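Local coordinates for MlnE (Bacillus amyloliquefaciens subsp. plantarum, PDB 5D2E), which is the N-terminal ketoreductase part of a macrolactin assembly-line polyketide synthase, binds NADP and probably reduces beta-keto groups of the growing polyketide, at residues E291-A294 with K295-E298; A309-E312 with T313-L317; A319-L323 with G324-L328. All blocks are in the same frame, centred on the assembly; numbering follows the deposited sequence.

Contact 1: E291-A294 with K295-E298; sequences EYLA and KQAE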
loop_
_atom_site.group_PDB
_atom_site.type_symbol
_atom_site.label_atom_id
_atom_site.label_comp_id
_atom_site.label_asym_id
_atom_site.label_seq_id
_atom_site.Cartn_x
_atom_site.Cartn_y
_atom_site.Cartn_z
ATOM N N GLU A 291 -11.375 7.167 -22.225
ATOM C CA GLU A 291 -11.279 7.826 -23.532
ATOM C C GLU A 291 -10.008 7.360 -24.253
ATOM O O GLU A 291 -10.016 7.119 -25.454
ATOM C CB GLU A 291 -11.154 9.340 -23.437
ATOM C CG GLU A 291 -12.293 10.108 -22.833
ATOM C CD GLU A 291 -12.007 11.610 -22.901
ATOM O OE1 GLU A 291 -10.938 12.100 -22.400
ATOM O OE2 GLU A 291 -12.876 12.277 -23.473
ATOM N N TYR A 292 -8.903 7.289 -23.517
ATOM C CA TYR A 292 -7.642 6.819 -24.061
ATOM C C TYR A 292 -7.760 5.444 -24.686
ATOM O O TYR A 292 -7.292 5.212 -25.850
ATOM C CB TYR A 292 -6.590 6.808 -22.965
ATOM C CG TYR A 292 -5.210 6.365 -23.434
ATOM C CD1 TYR A 292 -4.399 7.229 -24.160
ATOM C CD2 TYR A 292 -4.736 5.099 -23.155
ATOM C CE1 TYR A 292 -3.151 6.858 -24.582
ATOM C CE2 TYR A 292 -3.459 4.724 -23.573
ATOM C CZ TYR A 292 -2.674 5.615 -24.275
ATOM O OH TYR A 292 -1.408 5.256 -24.731
ATOM N N LEU A 293 -8.437 4.551 -23.980
ATOM C CA LEU A 293 -8.620 3.159 -24.468
ATOM C C LEU A 293 -9.605 3.076 -25.666
ATOM O O LEU A 293 -9.436 2.276 -26.583
ATOM C CB LEU A 293 -9.152 2.275 -23.385
ATOM C CG LEU A 293 -8.234 2.008 -22.156
ATOM C CD1 LEU A 293 -8.778 0.826 -21.355
ATOM C CD2 LEU A 293 -6.799 1.770 -22.595
ATOM N N ALA A 294 -10.654 3.875 -25.613
ATOM C CA ALA A 294 -11.609 3.981 -26.730
ATOM C C ALA A 294 -10.939 4.467 -28.021
ATOM O O ALA A 294 -11.318 4.037 -29.094
ATOM C CB ALA A 294 -12.741 4.909 -26.346
ATOM N N LYS A 295 -9.907 5.303 -27.912
ATOM C CA LYS A 295 -9.199 5.744 -29.058
ATOM C C LYS A 295 -8.228 4.723 -29.645
ATOM O O LYS A 295 -7.870 4.825 -30.797
ATOM C CB LYS A 295 -8.475 6.991 -28.709
ATOM C CG LYS A 295 -9.435 8.099 -28.392
ATOM C CD LYS A 295 -8.622 9.340 -28.109
ATOM C CE LYS A 295 -9.444 10.323 -27.335
ATOM N NZ LYS A 295 -8.533 11.424 -27.006
ATOM N N GLN A 296 -7.839 3.720 -28.879
ATOM C CA GLN A 296 -6.916 2.705 -29.388
ATOM C C GLN A 296 -7.600 1.678 -30.261
ATOM O O GLN A 296 -6.979 1.083 -31.104
ATOM C CB GLN A 296 -6.223 1.968 -28.217
ATOM C CG GLN A 296 -5.119 2.780 -27.571
ATOM C CD GLN A 296 -4.292 1.981 -26.518
ATOM O OE1 GLN A 296 -4.688 0.914 -26.050
ATOM N NE2 GLN A 296 -3.139 2.518 -26.160
ATOM N N ALA A 297 -8.865 1.408 -30.039
ATOM C CA ALA A 297 -9.489 0.328 -30.751
ATOM C C ALA A 297 -10.942 0.380 -30.446
ATOM O O ALA A 297 -11.358 1.063 -29.511
ATOM C CB ALA A 297 -8.901 -1.013 -30.323
ATOM N N GLU A 298 -11.726 -0.337 -31.229
ATOM C CA GLU A 298 -13.146 -0.454 -30.981
ATOM C C GLU A 298 -13.400 -1.460 -29.915
ATOM O O GLU A 298 -13.457 -2.686 -30.161
ATOM C CB GLU A 298 -13.913 -0.822 -32.254
ATOM C CG GLU A 298 -13.908 0.305 -33.282
ATOM C CD GLU A 298 -14.561 -0.111 -34.612
ATOM O OE1 GLU A 298 -15.121 -1.237 -34.706
ATOM O OE2 GLU A 298 -14.515 0.701 -35.557
#
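Glu-291 O takes the amide of Lys-295 in a bond of 3.1 Å between O and N, the last regular i to i+4 link near the C-terminal end of helix 284-296, the first helix of the NADP-binding Rossmann-type region. One residue further on, Gln-296 N gives its better bond to Leu-293 O, three residues back, at 3.1 Å, and approaches from above the carbonyl plane (71° out of it). Tyr-292 O receives only weak bonds, from Lys-295 N and Gln-296 N, as the helical bonding weakens over these two residues.

Over the backbone, the extended side chain of Lys-295 runs back along the helix, and its CG lies 3.2 Å from Glu-291 O. The ammonium group remains 5.2 Å from Glu-291 OE1, measured from NZ, and has a weak, long ion pair with Glu-24 instead.

Tyr-292 holds its ring anti to the backbone N (chi1 -178°), beside the amide of Gln-296, the two planes being 51° apart. Tyr-292 OH and, weakly, Gln-296 NE2 both turn to Gln-485 OE1, while Gln-296 OE1 accepts from Val-270 N. The closest approach of the pair is Gln-296 NE2 to Tyr-292 CE2, 3.4 Å.

Contact 2: A309-E312 with T313-L317; sequences ASRE and TAQKL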
loop_
_atom_site.group_PDB
_atom_site.type_symbol
_atom_site.label_atom_id
_atom_site.label_comp_id
_atom_site.label_asym_id
_atom_site.label_seq_id
_atom_site.Cartn_x
_atom_site.Cartn_y
_atom_site.Cartn_z
ATOM N N ALA A 309 -26.733 6.187 -11.929
ATOM C CA ALA A 309 -26.570 6.903 -13.195
ATOM C C ALA A 309 -27.112 8.331 -13.118
ATOM O O ALA A 309 -28.008 8.632 -12.344
ATOM C CB ALA A 309 -27.232 6.131 -14.317
ATOM N N SER A 310 -26.478 9.235 -13.823
ATOM C CA SER A 310 -26.878 10.607 -13.774
ATOM C C SER A 310 -26.786 11.156 -15.210
ATOM O O SER A 310 -26.396 10.470 -16.145
ATOM C CB SER A 310 -25.897 11.364 -12.928
ATOM O OG SER A 310 -24.651 11.491 -13.583
ATOM N N ARG A 311 -27.071 12.413 -15.378
ATOM C CA ARG A 311 -26.913 13.011 -16.684
ATOM C C ARG A 311 -25.443 13.044 -17.108
ATOM O O ARG A 311 -25.115 12.819 -18.255
ATOM C CB ARG A 311 -27.526 14.409 -16.683
ATOM C CG ARG A 311 -27.237 15.153 -17.946
ATOM C CD ARG A 311 -27.921 16.516 -17.911
ATOM N NE ARG A 311 -29.342 16.406 -17.660
ATOM C CZ ARG A 311 -30.250 16.325 -18.615
ATOM N NH1 ARG A 311 -29.886 16.280 -19.932
ATOM N NH2 ARG A 311 -31.503 16.228 -18.287
ATOM N N GLU A 312 -24.550 13.318 -16.170
ATOM C CA GLU A 312 -23.151 13.308 -16.483
ATOM C C GLU A 312 -22.623 11.902 -16.840
ATOM O O GLU A 312 -21.825 11.747 -17.762
ATOM C CB GLU A 312 -22.355 13.845 -15.327
ATOM C CG GLU A 312 -21.007 14.348 -15.810
ATOM C CD GLU A 312 -20.229 15.078 -14.738
ATOM O OE1 GLU A 312 -20.876 15.788 -13.951
ATOM O OE2 GLU A 312 -18.978 14.930 -14.670
ATOM N N THR A 313 -23.050 10.870 -16.141
ATOM C CA THR A 313 -22.626 9.543 -16.577
ATOM C C THR A 313 -23.120 9.257 -17.998
ATOM O O THR A 313 -22.391 8.679 -18.778
ATOM C CB THR A 313 -23.016 8.404 -15.645
ATOM O OG1 THR A 313 -24.415 8.251 -15.599
ATOM C CG2 THR A 313 -22.492 8.642 -14.233
ATOM N N ALA A 314 -24.320 9.711 -18.345
ATOM C CA ALA A 314 -24.852 9.495 -19.718
ATOM C C ALA A 314 -24.035 10.210 -20.770
ATOM O O ALA A 314 -23.781 9.670 -21.865
ATOM C CB ALA A 314 -26.341 9.913 -19.789
ATOM N N GLN A 315 -23.658 11.436 -20.474
ATOM C CA GLN A 315 -22.830 12.210 -21.328
ATOM C C GLN A 315 -21.485 11.498 -21.577
ATOM O O GLN A 315 -20.969 11.491 -22.695
ATOM C CB GLN A 315 -22.557 13.563 -20.703
ATOM C CG GLN A 315 -23.783 14.470 -20.776
ATOM C CD GLN A 315 -23.681 15.777 -19.975
ATOM O OE1 GLN A 315 -22.687 16.029 -19.288
ATOM N NE2 GLN A 315 -24.756 16.613 -20.043
ATOM N N LYS A 316 -20.934 10.889 -20.526
ATOM C CA LYS A 316 -19.658 10.214 -20.654
ATOM C C LYS A 316 -19.791 9.007 -21.563
ATOM O O LYS A 316 -18.940 8.763 -22.414
ATOM C CB LYS A 316 -19.120 9.833 -19.254
ATOM C CG LYS A 316 -18.461 10.988 -18.518
ATOM C CD LYS A 316 -18.029 10.515 -17.120
ATOM C CE LYS A 316 -18.161 11.585 -16.065
ATOM N NZ LYS A 316 -17.136 12.577 -16.268
ATOM N N LEU A 317 -20.840 8.227 -21.365
ATOM C CA LEU A 317 -21.042 7.086 -22.165
ATOM C C LEU A 317 -21.218 7.502 -23.653
ATOM O O LEU A 317 -20.637 6.868 -24.587
ATOM C CB LEU A 317 -22.255 6.300 -21.674
ATOM C CG LEU A 317 -22.194 5.769 -20.249
ATOM C CD1 LEU A 317 -23.473 5.005 -19.966
ATOM C CD2 LEU A 317 -20.951 4.857 -20.115
HETATM O O HOH W 1 -27.031 15.630 -21.055
#
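Ser-310 and Thr-313 exchange two nearly straight hydrogen bonds. Thr-313 N donates to Ser-310 OG over 3.1 Å at an N-H...O angle of 170°, and Ser-310 N donates back to Thr-313 OG1 over 2.9 Å. Both hydroxyls sit between their own backbone N and carbonyl carbon (chi1 near +70° in each), which turns each oxygen to the other residue's amide; the methyl CG2 of Thr-313 packs beside Ser-310 OG.

The exchange is a capping box, with Ser-310 as N-cap of helix 311-321, the helix that follows strand 300-304 in the NADP-binding Rossmann-type region. It satisfies an amide in the first turn that has no earlier helical carbonyl to use. Regular i to i+4 bonds then take over: Ala-314 N, Gln-315 N and Lys-316 N donate to the carbonyls of Ser-310, Arg-311 and Glu-312.

Lys-316 is shared between a weak salt bridge to Glu-312, OE2 to NZ 3.4 Å, and a cation-pi contact with Tyr-287 of the neighbouring helix 284-296. Arg-311 and Gln-315 cross at an angle, their guanidinium and amide planes 63° apart, with Gln-315 NE2 over Arg-311 CG at 3.6 Å. One water accepts from Arg-311 NH1 and, at 2.7 Å, from Gln-315 NE2.

Contact 3: A319-L323 with G324-L328; sequences ALENL and GAEAL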
loop_
_atom_site.group_PDB
_atom_site.type_symbol
_atom_site.label_atom_id
_atom_site.label_comp_id
_atom_site.label_asym_id
_atom_site.label_seq_id
_atom_site.Cartn_x
_atom_site.Cartn_y
_atom_site.Cartn_z
ATOM N N ALA A 319 -19.995 10.168 -25.156
ATOM C CA ALA A 319 -18.727 10.657 -25.681
ATOM C C ALA A 319 -17.864 9.451 -26.034
ATOM O O ALA A 319 -17.127 9.501 -26.984
ATOM C CB ALA A 319 -17.990 11.520 -24.685
ATOM N N LEU A 320 -17.989 8.378 -25.267
ATOM C CA LEU A 320 -17.197 7.184 -25.516
ATOM C C LEU A 320 -17.734 6.458 -26.740
ATOM O O LEU A 320 -16.945 5.967 -27.545
ATOM C CB LEU A 320 -17.209 6.229 -24.320
ATOM C CG LEU A 320 -16.388 6.746 -23.143
ATOM C CD1 LEU A 320 -16.616 5.847 -21.954
ATOM C CD2 LEU A 320 -14.903 6.816 -23.448
ATOM N N GLU A 321 -19.052 6.357 -26.857
ATOM C CA GLU A 321 -19.649 5.709 -28.028
ATOM C C GLU A 321 -19.342 6.541 -29.260
ATOM O O GLU A 321 -19.139 5.970 -30.334
ATOM C CB GLU A 321 -21.139 5.448 -27.854
ATOM C CG GLU A 321 -21.389 4.588 -26.670
ATOM C CD GLU A 321 -22.609 3.668 -26.733
ATOM O OE1 GLU A 321 -23.685 4.162 -27.116
ATOM O OE2 GLU A 321 -22.504 2.457 -26.306
ATOM N N ASN A 322 -19.166 7.853 -29.133
ATOM C CA ASN A 322 -18.761 8.585 -30.305
ATOM C C ASN A 322 -17.378 8.231 -30.743
ATOM O O ASN A 322 -17.040 8.522 -31.866
ATOM C CB ASN A 322 -18.838 10.101 -30.165
ATOM C CG ASN A 322 -20.255 10.603 -29.998
ATOM O OD1 ASN A 322 -21.262 9.871 -30.145
ATOM N ND2 ASN A 322 -20.337 11.818 -29.588
ATOM N N LEU A 323 -16.543 7.683 -29.866
ATOM C CA LEU A 323 -15.168 7.331 -30.250
ATOM C C LEU A 323 -15.069 5.883 -30.801
ATOM O O LEU A 323 -13.979 5.370 -31.074
ATOM C CB LEU A 323 -14.212 7.507 -29.045
ATOM C CG LEU A 323 -13.947 8.912 -28.523
ATOM C CD1 LEU A 323 -13.406 8.882 -27.123
ATOM C CD2 LEU A 323 -13.056 9.741 -29.396
ATOM N N GLY A 324 -16.180 5.191 -30.904
ATOM C CA GLY A 324 -16.138 3.880 -31.457
ATOM C C GLY A 324 -16.462 2.821 -30.459
ATOM O O GLY A 324 -16.710 1.707 -30.860
ATOM N N ALA A 325 -16.497 3.147 -29.161
ATOM C CA ALA A 325 -16.715 2.121 -28.165
ATOM C C ALA A 325 -18.161 1.794 -27.990
ATOM O O ALA A 325 -19.048 2.556 -28.343
ATOM C CB ALA A 325 -16.147 2.547 -26.826
ATOM N N GLU A 326 -18.397 0.658 -27.379
ATOM C CA GLU A 326 -19.658 0.401 -26.754
ATOM C C GLU A 326 -19.382 0.591 -25.225
ATOM O O GLU A 326 -18.358 0.135 -24.742
ATOM C CB GLU A 326 -20.022 -1.005 -27.101
ATOM C CG GLU A 326 -21.346 -1.466 -26.587
ATOM C CD GLU A 326 -21.702 -2.845 -27.173
ATOM O OE1 GLU A 326 -21.135 -3.259 -28.205
ATOM O OE2 GLU A 326 -22.568 -3.504 -26.599
ATOM N N ALA A 327 -20.255 1.252 -24.481
ATOM C CA ALA A 327 -19.906 1.632 -23.101
ATOM C C ALA A 327 -21.104 1.571 -22.207
ATOM O O ALA A 327 -22.170 2.099 -22.555
ATOM C CB ALA A 327 -19.327 3.055 -23.100
ATOM N N LEU A 328 -20.969 0.929 -21.054
ATOM C CA LEU A 328 -22.003 0.884 -20.075
ATOM C C LEU A 328 -21.483 1.530 -18.786
ATOM O O LEU A 328 -20.253 1.574 -18.543
ATOM C CB LEU A 328 -22.379 -0.543 -19.767
ATOM C CG LEU A 328 -22.866 -1.311 -20.989
ATOM C CD1 LEU A 328 -23.241 -2.691 -20.493
ATOM C CD2 LEU A 328 -24.069 -0.588 -21.571
#
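Leu-320 and Ala-325 meet where helix 311-321 gives way to strand 326-329, through a Schellman motif that turns the chain from helix to strand in the Rossmann-type fold. Leu-320 O accepts twice, from Leu-323 N and from Ala-325 N (3.3 Å), the two donors reaching it from opposite faces of its carbonyl plane. Glu-321 O takes Gly-324 N at 3.1 Å, closing a type I turn, though the donor stands well above the carbonyl plane. Gly-324 has a positive phi of 113°, a conformation in which a beta carbon would run into the carbonyl oxygen of Leu-323.

The tight side faces inward. Leu-320 lays CB and CD1 against the methyl of Ala-327, with CB to CB at 4.0 Å, and the same leucine reaches Tyr-287 and Ala-294 of helix 284-296 and Leu-303 of strand 300-304. Ala-325 CB packs on Leu-320 O, itself already gripped by two amides.

The outer side, which carries the exposed Glu-321 and Glu-326, is looser. Glu-321 reaches forward past Ala-325 O: the bend in its chain at chi2 (-149°) carries the carboxylate to the start of the strand, where OE2 accepts from Ala-327 N at 3.1 Å on its anti side, close to the carboxylate plane. The carboxylates of Glu-321 and Glu-326 stay apart, 6.0 Å between their OE2 atoms. At the root of the same side chain, Glu-321 CA points its hydrogen at Ala-325 O, carbon to oxygen 3.2 Å.

In the fold
From the N terminus the three contacts follow in series, none nesting in or crossing another; each is local in sequence, and none closes a long loop. Contact 1 finishes helix 284-296; after strand 300-304, contact 2 opens helix 311-321 and contact 3 closes it and turns the chain into strand 326-329. Contacts 2 and 3 thus stand at the two ends of one helix, and Leu-317 of contact 2 reaches Ala-327 and Leu-328 of contact 3. Contacts 1 and 2 do not touch. The packing of contact 1 on contact 3, centres about 9 Å apart, with Ala-294 on Leu-320 and Leu-323, joins two consecutive beta-alpha-beta units, which share strand 300-304.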